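Long-range contacts in type III CBASS phage resistance system CD-NTase-associated protein Cap8 (PDB 6P8P), which is a HORMA domain protein that probably helps regulate a bacterial cGAS-like CD-NTase in immunity against bacteriophages: residues Q30-T35 with G92-K97; R37-A42 with K120-I125; A59-T64 with W100-P105. The protein carries 2 engineered substitutions. All coordinates share one frame; numbering follows the deposited sequence.

From the N terminus, helix 17-29 ends just before residues 30-35, and helix 35-42 follows at once, so the first segments of interactions 1 and 2 are close neighbours. The chain then runs to strand 61-64, the first half of interaction 3. Residues 92-97 return to 30-35 and close interaction 1; 100-105 next pair with 59-64, closing interaction 3 in the middle of the sheet; 120-125 finally reach back to helix 35-42 in interaction 2. Interaction 1 crosses both others, while interaction 3 lies wholly within the span of interaction 2. Leu96 of interaction 1 touches Leu40 and Ala63, and Arg124 bonds to Trp100, linking the three.

Interaction 1 (Q30-T35 with G92-K97); sequences QGKDGT and GFEPLK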
ATOM      1  N   GLN A  30     -16.859 -14.279   2.910  1.00 20.47           N
ATOM      2  CA  GLN A  30     -17.633 -15.286   3.650  1.00 22.83           C
ATOM      3  C   GLN A  30     -17.063 -16.685   3.433  1.00 29.16           C
ATOM      4  O   GLN A  30     -17.792 -17.647   3.215  1.00 31.16           O
ATOM      5  CB  GLN A  30     -19.115 -15.228   3.266  1.00 25.55           C
ATOM      6  CG  GLN A  30     -19.796 -13.908   3.623  1.00 22.58           C
ATOM      7  CD  GLN A  30     -21.199 -13.781   3.081  1.00 28.14           C
ATOM      8  OE1 GLN A  30     -21.555 -14.413   2.079  1.00 30.07           O
ATOM      9  NE2 GLN A  30     -22.012 -12.947   3.735  1.00 31.05           N
ATOM     10  N   GLY A  31     -15.743 -16.787   3.459  1.00 29.28           N
ATOM     11  CA  GLY A  31     -15.082 -18.061   3.346  1.00 41.25           C
ATOM     12  C   GLY A  31     -14.979 -18.642   1.958  1.00 36.48           C
ATOM     13  O   GLY A  31     -14.533 -19.783   1.822  1.00 38.95           O
ATOM     14  N   LYS A  32     -15.360 -17.914   0.918  1.00 26.34           N
ATOM     15  CA  LYS A  32     -15.331 -18.462  -0.434  1.00 28.94           C
ATOM     16  C   LYS A  32     -13.981 -18.186  -1.088  1.00 25.06           C
ATOM     17  O   LYS A  32     -13.583 -17.031  -1.232  1.00 28.85           O
ATOM     18  CB  LYS A  32     -16.435 -17.865  -1.294  1.00 35.72           C
ATOM     19  CG  LYS A  32     -17.819 -18.194  -0.833  1.00 56.82           C
ATOM     20  CD  LYS A  32     -18.822 -17.656  -1.818  1.00 62.89           C
ATOM     21  CE  LYS A  32     -20.202 -17.605  -1.199  1.00 62.95           C
ATOM     22  NZ  LYS A  32     -21.057 -16.645  -1.935  1.00 69.20           N
ATOM     23  N   ASP A  33     -13.290 -19.251  -1.494  1.00 26.33           N
ATOM     24  CA  ASP A  33     -11.988 -19.191  -2.168  1.00 32.55           C
ATOM     25  C   ASP A  33     -12.253 -19.001  -3.658  1.00 35.79           C
ATOM     26  O   ASP A  33     -12.467 -19.947  -4.407  1.00 39.55           O
ATOM     27  CB  ASP A  33     -11.189 -20.463  -1.881  1.00 35.93           C
ATOM     28  CG  ASP A  33      -9.858 -20.522  -2.619  1.00 40.70           C
ATOM     29  OD1 ASP A  33      -9.134 -19.510  -2.587  1.00 32.44           O
ATOM     30  OD2 ASP A  33      -9.519 -21.604  -3.189  1.00 34.76           O
ATOM     31  N   GLY A  34     -12.241 -17.752  -4.097  1.00 24.92           N
ATOM     32  CA  GLY A  34     -12.494 -17.446  -5.496  1.00 22.84           C
ATOM     33  C   GLY A  34     -11.730 -16.243  -5.985  1.00 18.84           C
ATOM     34  O   GLY A  34     -10.891 -15.706  -5.255  1.00 22.10           O
ATOM     35  N   THR A  35     -12.013 -15.810  -7.210  1.00 18.83           N
ATOM     36  CA  THR A  35     -11.296 -14.662  -7.753  1.00 19.66           C
ATOM     37  C   THR A  35     -11.609 -13.376  -6.996  1.00 17.51           C
ATOM     38  O   THR A  35     -10.738 -12.518  -6.874  1.00 20.77           O
ATOM     39  CB  THR A  35     -11.604 -14.470  -9.237  1.00 24.78           C
ATOM     40  OG1 THR A  35     -13.003 -14.261  -9.427  1.00 30.10           O
ATOM     41  CG2 THR A  35     -11.192 -15.666 -10.018  1.00 19.44           C
ATOM     42  N   GLY A  92     -26.295 -10.668   5.656  1.00 27.32           N
ATOM     43  CA  GLY A  92     -27.317 -11.642   5.317  1.00 24.63           C
ATOM     44  C   GLY A  92     -27.566 -11.804   3.827  1.00 32.51           C
ATOM     45  O   GLY A  92     -28.718 -11.954   3.407  1.00 35.34           O
ATOM     46  N   PHE A  93     -26.493 -11.786   3.029  1.00 22.42           N
ATOM     47  CA  PHE A  93     -26.531 -11.934   1.579  1.00 24.27           C
ATOM     48  C   PHE A  93     -25.094 -12.139   1.110  1.00 31.24           C
ATOM     49  O   PHE A  93     -24.143 -11.935   1.871  1.00 25.69           O
ATOM     50  CB  PHE A  93     -27.149 -10.712   0.899  1.00 24.10           C
ATOM     51  CG  PHE A  93     -26.474  -9.413   1.248  1.00 21.36           C
ATOM     52  CD1 PHE A  93     -26.837  -8.701   2.368  1.00 22.97           C
ATOM     53  CD2 PHE A  93     -25.455  -8.906   0.438  1.00 25.82           C
ATOM     54  CE1 PHE A  93     -26.204  -7.512   2.705  1.00 29.58           C
ATOM     55  CE2 PHE A  93     -24.826  -7.718   0.767  1.00 22.67           C
ATOM     56  CZ  PHE A  93     -25.197  -7.018   1.898  1.00 23.54           C
ATOM     57  N   GLU A  94     -24.942 -12.553  -0.160  1.00 27.63           N
ATOM     58  CA  GLU A  94     -23.621 -12.719  -0.773  1.00 26.42           C
ATOM     59  C   GLU A  94     -23.121 -11.355  -1.253  1.00 23.33           C
ATOM     60  O   GLU A  94     -23.601 -10.846  -2.273  1.00 22.57           O
ATOM     61  CB  GLU A  94     -23.678 -13.716  -1.935  1.00 26.65           C
ATOM     62  CG  GLU A  94     -22.333 -13.899  -2.658  1.00 36.79           C
ATOM     63  CD  GLU A  94     -22.389 -14.890  -3.819  1.00 46.38           C
ATOM     64  OE1 GLU A  94     -23.406 -15.601  -3.955  1.00 40.50           O
ATOM     65  OE2 GLU A  94     -21.404 -14.978  -4.584  1.00 45.81           O
ATOM     66  N   PRO A  95     -22.179 -10.719  -0.550  1.00 21.20           N
ATOM     67  CA  PRO A  95     -21.965  -9.281  -0.749  1.00 20.30           C
ATOM     68  C   PRO A  95     -21.233  -8.924  -2.045  1.00 22.51           C
ATOM     69  O   PRO A  95     -21.227  -7.747  -2.429  1.00 23.15           O
ATOM     70  CB  PRO A  95     -21.136  -8.886   0.480  1.00 18.22           C
ATOM     71  CG  PRO A  95     -21.266  -9.994   1.455  1.00 26.06           C
ATOM     72  CD  PRO A  95     -21.439 -11.228   0.625  1.00 26.62           C
ATOM     73  N   LEU A  96     -20.596  -9.878  -2.713  1.00 19.77           N
ATOM     74  CA  LEU A  96     -19.954  -9.617  -3.999  1.00 21.77           C
ATOM     75  C   LEU A  96     -20.566 -10.464  -5.119  1.00 21.27           C
ATOM     76  O   LEU A  96     -19.913 -10.787  -6.105  1.00 23.91           O
ATOM     77  CB  LEU A  96     -18.452  -9.851  -3.905  1.00 27.08           C
ATOM     78  CG  LEU A  96     -17.703  -8.969  -2.893  1.00 20.33           C
ATOM     79  CD1 LEU A  96     -16.218  -9.299  -2.904  1.00 25.99           C
ATOM     80  CD2 LEU A  96     -17.905  -7.494  -3.142  1.00 23.01           C
ATOM     81  N   LYS A  97     -21.844 -10.776  -5.001  1.00 22.37           N
ATOM     82  CA  LYS A  97     -22.512 -11.615  -5.988  1.00 23.99           C
ATOM     83  C   LYS A  97     -22.475 -10.983  -7.373  1.00 22.48           C
ATOM     84  O   LYS A  97     -22.743  -9.786  -7.534  1.00 25.05           O
ATOM     85  CB  LYS A  97     -23.951 -11.848  -5.546  1.00 24.29           C
ATOM     86  CG  LYS A  97     -24.701 -12.863  -6.406  1.00 26.85           C
ATOM     87  CD  LYS A  97     -26.100 -13.043  -5.821  1.00 27.42           C
ATOM     88  CE  LYS A  97     -26.765 -14.290  -6.385  1.00 37.66           C
ATOM     89  NZ  LYS A  97     -26.720 -14.290  -7.864  1.00 47.68           N
TER
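Gln30 reaches across to Phe93, its side-chain NE2 giving a hydrogen bond to the backbone O of Phe93 at 3.0 Å. This is a surface contact between two loops of the HORMA domain: the connection that joins helices 17-29 and 35-42, and the long one that leads to strand 101-106. The bond is bent, with an N-H...O angle of 144°, and NE2 is tilted out of the plane of the Phe93 carbonyl. The same amide lies against the ring of Pro95, where OE1 is 3.5 Å from Pro95 CD and NE2 is 3.8 Å from Pro95 CG. With CG beside the backbone N (chi1 -63°) and the chain extended beyond it, Gln30 spans the gap at nearly full length. Beside it, Lys32 crosses Glu94 at about a right angle and forms a salt bridge from NZ to Glu94 OE2. The placing of NZ is doubtful, because it sits too close to the Glu94 carboxylate in the model.

In the second shell, Gln30 leaves helix 17-29 with positive phi, and Gly34 is the N-cap of the next helix, its O hydrogen-bonded to Ser38 OG. On the other side, Glu94 to Lys97 form a type I beta turn. Behind the contact, Leu96 packs on Ala36 and Leu40 of helix 35-42, while Phe93 touches Pro68. The turn is closed by Lys97 N, which lies 3.2 Å from Glu94 O.

Interaction 2 (R37-A42 with K120-I125); sequences RSELRA and KHSSRI
Ser122 meets Glu39 hydroxyl to carboxylate: Ser122 OG donates to Glu39 OE1 over 2.6 Å, approaching on the anti side and 29° out of the carboxylate plane. The bond ties helix 35-42 of the HORMA domain to an ST turn, which leads into strand 125-129, the outermost strand on that side of the sheet within this chain. OG stands anti to the backbone N of Ser122 (chi1 175°), beside its carbonyl carbon, where it also accepts from the backbone N of Arg124 and of Ile125, each at 2.9 Å, so three bonds hold the hydroxyl. Glu39 OE1 takes a second hydrogen bond from water 1, which in turn accepts from Ser123 N.

His121 is turned to place one ring face over the end of the helix: Ala42 O sits above the ring centre, while Lys120 CB lies over the opposite face. Next to Glu39 on the helix, Leu40 crosses Ile125 at about a right angle, CD1 to CD1 at 3.9 Å, and both pack on Trp100. Arg124 is directed elsewhere, to a salt bridge with Asp99. A second bridge runs through water 2, which donates weakly to Glu39 OE2 and to His121 O at 3.2 Å.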
ATOM      1  N   ARG A  37     -12.146 -12.968  -3.723  1.00 20.92           N
ATOM      2  CA  ARG A  37     -11.322 -12.913  -2.527  1.00 17.21           C
ATOM      3  C   ARG A  37      -9.866 -12.708  -2.896  1.00 18.45           C
ATOM      4  O   ARG A  37      -9.146 -11.956  -2.223  1.00 20.88           O
ATOM      5  CB  ARG A  37     -11.443 -14.177  -1.688  1.00 20.87           C
ATOM      6  CG  ARG A  37     -10.720 -14.078  -0.366  1.00 22.41           C
ATOM      7  CD  ARG A  37     -11.083 -15.194   0.601  1.00 25.42           C
ATOM      8  NE  ARG A  37     -10.356 -16.409   0.302  1.00 35.58           N
ATOM      9  CZ  ARG A  37     -10.530 -17.569   0.932  1.00 50.87           C
ATOM     10  NH1 ARG A  37     -11.439 -17.675   1.897  1.00 53.73           N
ATOM     11  NH2 ARG A  37      -9.796 -18.623   0.590  1.00 53.79           N
ATOM     12  N   SER A  38      -9.419 -13.365  -3.976  1.00 17.87           N
ATOM     13  CA  SER A  38      -8.039 -13.179  -4.425  1.00 16.45           C
ATOM     14  C   SER A  38      -7.769 -11.735  -4.799  1.00 17.66           C
ATOM     15  O   SER A  38      -6.691 -11.203  -4.498  1.00 19.69           O
ATOM     16  CB  SER A  38      -7.742 -14.096  -5.617  1.00 20.56           C
ATOM     17  OG  SER A  38      -7.687 -15.453  -5.189  1.00 29.30           O
ATOM     18  N   GLU A  39      -8.716 -11.087  -5.485  1.00 17.04           N
ATOM     19  CA  GLU A  39      -8.496  -9.698  -5.865  1.00 19.59           C
ATOM     20  C   GLU A  39      -8.469  -8.784  -4.642  1.00 16.72           C
ATOM     21  O   GLU A  39      -7.625  -7.887  -4.559  1.00 17.88           O
ATOM     22  CB  GLU A  39      -9.551  -9.210  -6.842  1.00 25.01           C
ATOM     23  CG  GLU A  39      -9.294  -9.627  -8.285  1.00 38.26           C
ATOM     24  CD  GLU A  39     -10.258  -8.997  -9.288  1.00 48.77           C
ATOM     25  OE1 GLU A  39     -10.689  -7.839  -9.110  1.00 30.89           O
ATOM     26  OE2 GLU A  39     -10.588  -9.673 -10.282  1.00 49.61           O
ATOM     27  N   LEU A  40      -9.390  -8.984  -3.707  1.00 17.63           N
ATOM     28  CA  LEU A  40      -9.375  -8.178  -2.484  1.00 14.23           C
ATOM     29  C   LEU A  40      -8.067  -8.354  -1.717  1.00 16.94           C
ATOM     30  O   LEU A  40      -7.497  -7.378  -1.208  1.00 18.17           O
ATOM     31  CB  LEU A  40     -10.567  -8.539  -1.604  1.00 14.01           C
ATOM     32  CG  LEU A  40     -11.864  -7.774  -1.884  1.00 23.37           C
ATOM     33  CD1 LEU A  40     -12.409  -8.003  -3.229  1.00 36.20           C
ATOM     34  CD2 LEU A  40     -12.883  -8.248  -0.811  1.00 23.40           C
ATOM     35  N   ARG A  41      -7.566  -9.584  -1.631  1.00 18.58           N
ATOM     36  CA  ARG A  41      -6.306  -9.816  -0.946  1.00 19.40           C
ATOM     37  C   ARG A  41      -5.145  -9.231  -1.733  1.00 18.45           C
ATOM     38  O   ARG A  41      -4.180  -8.742  -1.142  1.00 20.24           O
ATOM     39  CB  ARG A  41      -6.108 -11.317  -0.690  1.00 17.00           C
ATOM     40  CG  ARG A  41      -7.038 -11.906   0.353  1.00 17.97           C
ATOM     41  CD  ARG A  41      -6.783 -13.405   0.556  1.00 27.19           C
ATOM     42  NE  ARG A  41      -7.584 -13.949   1.644  1.00 36.57           N
ATOM     43  CZ  ARG A  41      -7.767 -15.253   1.875  1.00 55.49           C
ATOM     44  NH1 ARG A  41      -7.210 -16.159   1.083  1.00 61.31           N
ATOM     45  NH2 ARG A  41      -8.518 -15.656   2.892  1.00 32.97           N
ATOM     46  N   ALA A  42      -5.261  -9.183  -3.057  1.00 17.70           N
ATOM     47  CA  ALA A  42      -4.155  -8.655  -3.866  1.00 18.87           C
ATOM     48  C   ALA A  42      -3.924  -7.151  -3.644  1.00 19.10           C
ATOM     49  O   ALA A  42      -2.801  -6.663  -3.842  1.00 21.14           O
ATOM     50  CB  ALA A  42      -4.424  -8.926  -5.345  1.00 21.26           C
ATOM     51  N   LYS A 120      -3.278  -2.338 -11.164  1.00 24.90           N
ATOM     52  CA  LYS A 120      -2.413  -3.483 -11.401  1.00 29.90           C
ATOM     53  C   LYS A 120      -3.113  -4.794 -11.075  1.00 34.20           C
ATOM     54  O   LYS A 120      -2.770  -5.835 -11.642  1.00 28.55           O
ATOM     55  CB  LYS A 120      -1.148  -3.397 -10.539  1.00 26.08           C
ATOM     56  CG  LYS A 120      -0.289  -2.162 -10.695  1.00 49.90           C
ATOM     57  CD  LYS A 120       1.014  -2.302  -9.863  1.00 58.45           C
ATOM     58  CE  LYS A 120       1.529  -3.754  -9.806  1.00 69.66           C
ATOM     59  NZ  LYS A 120       2.750  -3.977  -8.986  1.00 73.40           N
ATOM     60  N   HIS A 121      -4.063  -4.775 -10.132  1.00 21.94           N
ATOM     61  CA  HIS A 121      -4.624  -5.995  -9.597  1.00 20.07           C
ATOM     62  C   HIS A 121      -6.079  -6.223  -9.961  1.00 20.40           C
ATOM     63  O   HIS A 121      -6.557  -7.349  -9.817  1.00 24.67           O
ATOM     64  CB  HIS A 121      -4.549  -6.009  -8.057  1.00 26.93           C
ATOM     65  CG  HIS A 121      -3.175  -5.815  -7.517  1.00 21.40           C
ATOM     66  ND1 HIS A 121      -2.204  -6.783  -7.617  1.00 25.88           N
ATOM     67  CD2 HIS A 121      -2.617  -4.785  -6.835  1.00 26.98           C
ATOM     68  CE1 HIS A 121      -1.086  -6.339  -7.062  1.00 26.46           C
ATOM     69  NE2 HIS A 121      -1.315  -5.133  -6.570  1.00 30.98           N
ATOM     70  N   SER A 122      -6.796  -5.183 -10.371  1.00 25.95           N
ATOM     71  CA  SER A 122      -8.242  -5.283 -10.461  1.00 24.66           C
ATOM     72  C   SER A 122      -8.768  -4.150 -11.321  1.00 21.36           C
ATOM     73  O   SER A 122      -8.243  -3.041 -11.294  1.00 21.45           O
ATOM     74  CB  SER A 122      -8.869  -5.245  -9.048  1.00 24.21           C
ATOM     75  OG  SER A 122     -10.287  -5.231  -9.084  1.00 24.72           O
ATOM     76  N   SER A 123      -9.845  -4.431 -12.044  1.00 22.26           N
ATOM     77  CA  SER A 123     -10.660  -3.379 -12.638  1.00 24.71           C
ATOM     78  C   SER A 123     -11.947  -3.147 -11.848  1.00 23.85           C
ATOM     79  O   SER A 123     -12.636  -2.151 -12.081  1.00 27.57           O
ATOM     80  CB  SER A 123     -10.987  -3.730 -14.087  1.00 34.71           C
ATOM     81  OG  SER A 123     -11.807  -4.876 -14.156  1.00 34.72           O
ATOM     82  N   ARG A 124     -12.252  -4.018 -10.892  1.00 23.03           N
ATOM     83  CA  ARG A 124     -13.480  -3.898 -10.116  1.00 19.54           C
ATOM     84  C   ARG A 124     -13.275  -3.101  -8.841  1.00 24.06           C
ATOM     85  O   ARG A 124     -14.242  -2.504  -8.318  1.00 20.34           O
ATOM     86  CB  ARG A 124     -14.033  -5.282  -9.763  1.00 16.79           C
ATOM     87  CG  ARG A 124     -14.424  -6.110 -11.003  1.00 22.57           C
ATOM     88  CD  ARG A 124     -14.910  -7.483 -10.630  1.00 25.29           C
ATOM     89  NE  ARG A 124     -15.329  -8.234 -11.811  1.00 29.62           N
ATOM     90  CZ  ARG A 124     -16.520  -8.128 -12.377  1.00 32.11           C
ATOM     91  NH1 ARG A 124     -17.409  -7.300 -11.871  1.00 26.44           N
ATOM     92  NH2 ARG A 124     -16.810  -8.839 -13.456  1.00 50.11           N
ATOM     93  N   ILE A 125     -12.049  -3.096  -8.319  1.00 18.33           N
ATOM     94  CA  ILE A 125     -11.736  -2.350  -7.108  1.00 17.96           C
ATOM     95  C   ILE A 125     -11.138  -1.028  -7.547  1.00 19.55           C
ATOM     96  O   ILE A 125     -10.076  -1.005  -8.178  1.00 20.50           O
ATOM     97  CB  ILE A 125     -10.770  -3.101  -6.187  1.00 15.85           C
ATOM     98  CG1 ILE A 125     -11.338  -4.451  -5.791  1.00 18.42           C
ATOM     99  CG2 ILE A 125     -10.437  -2.226  -4.940  1.00 15.15           C
ATOM    100  CD1 ILE A 125     -10.262  -5.387  -5.266  1.00 18.48           C
TER
HETATM  101  O   HOH W   1     -10.962  -7.132 -11.820  1.00 36.00           O
HETATM  102  O   HOH W   2      -8.449  -8.440 -12.212  1.00 39.84           O

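Interaction 3 (A59-T64 with W100-P105); sequences APIVAT and WGMSLP. Engineered in segment 100-105: Met102 (natural residue Val).
Ile61 holds CG1 beside its backbone N (chi1 -65°) and CG2 beside its carbonyl carbon, which sends the two branches to different partners. CG2 meets CD2 of Leu104, whose side chain runs alongside in the same direction, while Pro105 crosses obliquely with CD 3.7 Å from Ile61 CG1. In engineered Met102, valine in nature, the turn about the CG-SD bond (chi3 63°) folds CE back to Ile61 CG2; this contact is doubtful, since the residue was modelled in two conformers and it is described for one.

The backbones form an antiparallel pair in the middle of the HORMA sheet. Val62 and Ser103 are a hydrogen-bonded pair, Val62 N to Ser103 O at 3.0 Å and Ser103 N to Val62 O at 2.8 Å. Thr64 and Gly101 are a second such pair, and Gly101 N comes to Thr64 O from above the carbonyl plane. Ala63 and Met102, between them, are the non-hydrogen-bonded pair. Arg128 bonds to Ser103 OG. The four N-H...O bonds thus satisfy backbone groups of a mostly buried strand pair, while Ala63 and Met102 turn toward helix 17-29 and Val62 and Ser103 toward the opposite face, where Ile134 packs.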
ATOM      1  N   ALA A  59     -15.975   8.386   5.150  1.00 18.83           N
ATOM      2  CA  ALA A  59     -16.357   8.084   3.801  1.00 16.03           C
ATOM      3  C   ALA A  59     -16.251   6.562   3.736  1.00 18.45           C
ATOM      4  O   ALA A  59     -15.185   6.019   4.023  1.00 22.42           O
ATOM      5  CB  ALA A  59     -15.464   8.728   2.754  1.00 23.08           C
ATOM      6  N   PRO A  60     -17.301   5.854   3.334  1.00 20.00           N
ATOM      7  CA  PRO A  60     -17.266   4.383   3.443  1.00 20.56           C
ATOM      8  C   PRO A  60     -16.526   3.698   2.298  1.00 15.95           C
ATOM      9  O   PRO A  60     -16.441   4.196   1.182  1.00 16.71           O
ATOM     10  CB  PRO A  60     -18.752   3.996   3.451  1.00 22.98           C
ATOM     11  CG  PRO A  60     -19.417   5.103   2.632  1.00 18.13           C
ATOM     12  CD  PRO A  60     -18.638   6.364   2.948  1.00 20.48           C
ATOM     13  N   ILE A  61     -15.962   2.537   2.618  1.00 17.74           N
ATOM     14  CA  ILE A  61     -15.683   1.518   1.613  1.00 15.93           C
ATOM     15  C   ILE A  61     -17.019   0.979   1.120  1.00 21.46           C
ATOM     16  O   ILE A  61     -17.885   0.619   1.924  1.00 20.27           O
ATOM     17  CB  ILE A  61     -14.821   0.398   2.216  1.00 16.30           C
ATOM     18  CG1 ILE A  61     -13.460   0.937   2.601  1.00 18.44           C
ATOM     19  CG2 ILE A  61     -14.744  -0.748   1.217  1.00 18.29           C
ATOM     20  CD1 ILE A  61     -12.703   0.062   3.596  1.00 20.08           C
ATOM     21  N   VAL A  62     -17.245   1.012  -0.190  1.00 16.64           N
ATOM     22  CA  VAL A  62     -18.548   0.619  -0.730  1.00 16.76           C
ATOM     23  C   VAL A  62     -18.416  -0.572  -1.648  1.00 20.31           C
ATOM     24  O   VAL A  62     -17.745  -0.490  -2.679  1.00 20.44           O
ATOM     25  CB  VAL A  62     -19.238   1.765  -1.476  1.00 17.59           C
ATOM     26  CG1 VAL A  62     -20.611   1.302  -1.955  1.00 20.45           C
ATOM     27  CG2 VAL A  62     -19.356   2.986  -0.581  1.00 23.38           C
ATOM     28  N   ALA A  63     -19.090  -1.663  -1.296  1.00 16.83           N
ATOM     29  CA  ALA A  63     -19.193  -2.836  -2.152  1.00 15.45           C
ATOM     30  C   ALA A  63     -20.547  -2.820  -2.851  1.00 20.69           C
ATOM     31  O   ALA A  63     -21.569  -2.517  -2.216  1.00 19.05           O
ATOM     32  CB  ALA A  63     -19.054  -4.116  -1.329  1.00 20.74           C
ATOM     33  N   THR A  64     -20.528  -3.082  -4.160  1.00 18.63           N
ATOM     34  CA  THR A  64     -21.716  -3.206  -5.000  1.00 19.84           C
ATOM     35  C   THR A  64     -21.739  -4.594  -5.626  1.00 24.10           C
ATOM     36  O   THR A  64     -20.697  -5.215  -5.853  1.00 21.68           O
ATOM     37  CB  THR A  64     -21.749  -2.126  -6.091  1.00 22.85           C
ATOM     38  OG1 THR A  64     -20.544  -2.150  -6.858  1.00 24.70           O
ATOM     39  CG2 THR A  64     -21.907  -0.734  -5.486  1.00 24.23           C
ATOM     40  N   TRP A 100     -19.646  -7.515  -9.460  1.00 20.88           N
ATOM     41  CA  TRP A 100     -19.362  -6.806  -8.223  1.00 21.22           C
ATOM     42  C   TRP A 100     -18.340  -5.704  -8.446  1.00 19.97           C
ATOM     43  O   TRP A 100     -17.601  -5.688  -9.435  1.00 22.77           O
ATOM     44  CB  TRP A 100     -18.858  -7.781  -7.151  1.00 21.32           C
ATOM     45  CG  TRP A 100     -17.536  -8.419  -7.444  1.00 19.85           C
ATOM     46  CD1 TRP A 100     -17.313  -9.592  -8.122  1.00 22.20           C
ATOM     47  CD2 TRP A 100     -16.241  -7.931  -7.051  1.00 18.92           C
ATOM     48  NE1 TRP A 100     -15.969  -9.860  -8.172  1.00 21.67           N
ATOM     49  CE2 TRP A 100     -15.286  -8.844  -7.540  1.00 19.23           C
ATOM     50  CE3 TRP A 100     -15.798  -6.799  -6.355  1.00 21.12           C
ATOM     51  CZ2 TRP A 100     -13.927  -8.676  -7.327  1.00 25.42           C
ATOM     52  CZ3 TRP A 100     -14.443  -6.630  -6.162  1.00 22.37           C
ATOM     53  CH2 TRP A 100     -13.526  -7.555  -6.643  1.00 20.31           C
ATOM     54  N   GLY A 101     -18.317  -4.763  -7.505  1.00 19.16           N
ATOM     55  CA  GLY A 101     -17.301  -3.729  -7.505  1.00 19.17           C
ATOM     56  C   GLY A 101     -17.077  -3.254  -6.095  1.00 25.78           C
ATOM     57  O   GLY A 101     -17.852  -3.538  -5.178  1.00 18.58           O
ATOM     58  N   MET A 102     -15.981  -2.525  -5.911  0.67 18.78           N
ATOM     59  CA  MET A 102     -15.655  -1.933  -4.626  0.67 13.43           C
ATOM     60  C   MET A 102     -15.042  -0.562  -4.846  0.67 19.51           C
ATOM     61  O   MET A 102     -14.191  -0.387  -5.724  0.67 22.03           O
ATOM     62  CB  MET A 102     -14.682  -2.800  -3.820  0.67 19.31           C
ATOM     63  CG  MET A 102     -15.287  -4.016  -3.215  0.67 27.95           C
ATOM     64  SD  MET A 102     -14.144  -4.789  -2.097  0.67 29.60           S
ATOM     65  CE  MET A 102     -13.938  -3.505  -0.849  0.67 24.25           C
ATOM     66  N   SER A 103     -15.472   0.404  -4.038  1.00 15.93           N
ATOM     67  CA  SER A 103     -14.995   1.779  -4.138  1.00 15.01           C
ATOM     68  C   SER A 103     -14.352   2.159  -2.819  1.00 17.45           C
ATOM     69  O   SER A 103     -15.031   2.235  -1.793  1.00 16.95           O
ATOM     70  CB  SER A 103     -16.121   2.753  -4.485  1.00 19.21           C
ATOM     71  OG  SER A 103     -15.585   4.064  -4.484  1.00 19.23           O
ATOM     72  N   LEU A 104     -13.055   2.374  -2.851  1.00 17.60           N
ATOM     73  CA  LEU A 104     -12.286   2.724  -1.673  1.00 15.01           C
ATOM     74  C   LEU A 104     -12.132   4.229  -1.555  1.00 15.20           C
ATOM     75  O   LEU A 104     -11.705   4.888  -2.527  1.00 17.30           O
ATOM     76  CB  LEU A 104     -10.900   2.087  -1.753  1.00 17.99           C
ATOM     77  CG  LEU A 104     -10.789   0.592  -2.057  1.00 17.54           C
ATOM     78  CD1 LEU A 104      -9.341   0.148  -1.982  1.00 20.24           C
ATOM     79  CD2 LEU A 104     -11.623  -0.229  -1.086  1.00 21.27           C
ATOM     80  N   PRO A 105     -12.393   4.790  -0.374  1.00 17.18           N
ATOM     81  CA  PRO A 105     -12.160   6.219  -0.166  1.00 17.22           C
ATOM     82  C   PRO A 105     -10.673   6.510  -0.094  1.00 16.78           C
ATOM     83  O   PRO A 105      -9.890   5.752   0.484  1.00 16.97           O
ATOM     84  CB  PRO A 105     -12.881   6.516   1.169  1.00 16.27           C
ATOM     85  CG  PRO A 105     -12.707   5.201   1.935  1.00 21.55           C
ATOM     86  CD  PRO A 105     -12.807   4.107   0.861  1.00 19.12           C
TER